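Local atomic coordinates of uncharacterized protein (PDB entry 4L3U), a protein that is of unknown function but belongs to a family of uncharacterized proteins and folds into a compact bundle of helices. Residues D97-A102 with K123-E128. Numbering follows the deposited sequence.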
# COMPACT_ATOMS: atom_id res chain seq x y z
N ASP A 97 2.19 8.57 10.02
CA ASP A 97 2.48 8.34 8.61
C ASP A 97 2.50 6.84 8.31
O ASP A 97 2.03 6.41 7.26
CB ASP A 97 3.81 8.98 8.20
CG ASP A 97 3.76 10.50 8.20
OD1 ASP A 97 2.66 11.07 8.03
OD2 ASP A 97 4.83 11.12 8.36
N ARG A 98 3.05 6.05 9.23
CA ARG A 98 3.07 4.60 9.04
C ARG A 98 1.66 4.03 9.02
O ARG A 98 1.37 3.11 8.25
CB ARG A 98 3.89 3.90 10.12
CG ARG A 98 5.39 4.08 9.96
CD ARG A 98 6.14 2.98 10.67
NE ARG A 98 5.72 2.85 12.06
CZ ARG A 98 6.18 3.60 13.06
NH1 ARG A 98 7.08 4.54 12.84
NH2 ARG A 98 5.72 3.40 14.29
N GLU A 99 0.78 4.58 9.85
CA GLU A 99 -0.60 4.11 9.92
C GLU A 99 -1.35 4.43 8.63
O GLU A 99 -2.20 3.67 8.20
CB GLU A 99 -1.33 4.76 11.10
CG GLU A 99 -0.84 4.29 12.47
CD GLU A 99 -1.28 2.88 12.82
OE1 GLU A 99 -1.99 2.25 12.00
OE2 GLU A 99 -0.92 2.41 13.91
N GLN A 100 -1.02 5.57 8.03
CA GLN A 100 -1.68 5.98 6.79
C GLN A 100 -1.23 5.09 5.63
O GLN A 100 -2.01 4.82 4.72
CB GLN A 100 -1.38 7.45 6.48
CG GLN A 100 -2.24 8.01 5.36
CD GLN A 100 -3.71 8.06 5.72
OE1 GLN A 100 -4.08 7.97 6.89
NE2 GLN A 100 -4.56 8.20 4.70
N VAL A 101 0.03 4.66 5.66
CA VAL A 101 0.55 3.76 4.64
C VAL A 101 -0.16 2.42 4.70
O VAL A 101 -0.50 1.83 3.68
CB VAL A 101 2.08 3.55 4.79
CG1 VAL A 101 2.57 2.39 3.91
CG2 VAL A 101 2.83 4.81 4.45
N ALA A 102 -0.38 1.93 5.92
CA ALA A 102 -1.08 0.68 6.14
C ALA A 102 -2.52 0.77 5.64
O ALA A 102 -3.00 -0.12 4.95
CB ALA A 102 -1.06 0.31 7.61
N LYS A 123 3.14 -6.27 11.02
CA LYS A 123 4.55 -6.50 11.32
C LYS A 123 5.37 -5.32 10.83
O LYS A 123 6.38 -4.95 11.44
CB LYS A 123 5.03 -7.79 10.65
CG LYS A 123 6.50 -8.10 10.90
CD LYS A 123 6.85 -9.51 10.47
CE LYS A 123 8.32 -9.81 10.72
NZ LYS A 123 8.67 -11.22 10.41
N TRP A 124 4.93 -4.72 9.73
CA TRP A 124 5.60 -3.56 9.16
C TRP A 124 5.42 -2.34 10.07
O TRP A 124 6.38 -1.63 10.35
CB TRP A 124 5.05 -3.29 7.76
CG TRP A 124 5.72 -2.16 7.04
CD1 TRP A 124 6.84 -2.24 6.26
CD2 TRP A 124 5.31 -0.79 7.01
NE1 TRP A 124 7.15 -1.00 5.76
CE2 TRP A 124 6.22 -0.09 6.21
CE3 TRP A 124 4.25 -0.08 7.60
CZ2 TRP A 124 6.12 1.28 5.97
CZ3 TRP A 124 4.14 1.28 7.37
CH2 TRP A 124 5.07 1.94 6.56
N VAL A 125 4.20 -2.12 10.54
CA VAL A 125 3.89 -0.95 11.36
C VAL A 125 4.54 -1.02 12.75
O VAL A 125 5.14 -0.04 13.20
CB VAL A 125 2.37 -0.75 11.53
CG1 VAL A 125 2.08 0.41 12.47
CG2 VAL A 125 1.70 -0.50 10.20
N TYR A 126 4.41 -2.16 13.42
CA TYR A 126 4.82 -2.28 14.82
C TYR A 126 6.08 -3.12 15.04
O TYR A 126 6.56 -3.24 16.17
CB TYR A 126 3.67 -2.87 15.64
CG TYR A 126 2.35 -2.16 15.42
CD1 TYR A 126 2.08 -0.96 16.07
CD2 TYR A 126 1.40 -2.66 14.56
CE1 TYR A 126 0.89 -0.29 15.87
CE2 TYR A 126 0.20 -2.01 14.35
CZ TYR A 126 -0.05 -0.82 15.01
OH TYR A 126 -1.24 -0.16 14.81
N GLY A 127 6.61 -3.71 13.98
CA GLY A 127 7.78 -4.56 14.10
C GLY A 127 8.97 -3.82 14.66
O GLY A 127 9.35 -4.02 15.81
N GLU A 128 9.57 -2.96 13.84
CA GLU A 128 10.77 -2.23 14.23
C GLU A 128 10.53 -1.39 15.48
O GLU A 128 11.46 -1.14 16.25
CB GLU A 128 11.24 -1.34 13.08
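Tyr126 gives its phenol proton to Glu99 in a short but weak hydrogen bond, with OH 2.7 Å from OE2; the carboxylate and ring planes are steeply inclined to each other. Glu99 reaches it by a bend at chi2 (-73°), which turns the carboxylate toward the other helix although its CB does not point there. A second polar link, also weak, runs from Arg98 NE to the carbonyl O of Val125 at 3.2 Å. Its N-H...O angle of 134° is far from straight, and the oxygen meets the guanidinium obliquely. The firmer partner of this group is Glu129, one turn on from Val125, which takes NH2 in a salt bridge, so Arg98 is held by both backbone and side chain of helix 120-134.

Apolar contacts lie beside these bonds. Trp124 presents the benzene edge of its indole: CZ3 lies 3.4 Å from Arg98 O, which sits near the ring plane, and 3.8 Å from Arg98 CB. Next to it, CH2 meets Val101 CG1 at 3.7 Å, while NE1 on the far side of the indole is bonded to Ile88 O. Val125 splits its two methyls: CG2 packs on Ala102 CB at 3.9 Å, and CG1 approaches Glu99 OE2 while also lying over one face of the Tyr126 ring.

The axes of segments 97-102 and 123-128 approach to 9.8 Å and run roughly antiparallel, 155° apart, and the CA atoms of Arg98 and Val125 are 6.1 Å from each other. These segments lie on helices 95-112 and 120-134 of this all-helical fold. Tyr126 marks the exposed margin of the contact; at the indole side, Ile85 of helix 74-86 touches both Val101 and Trp124, joining a third helix to the pair.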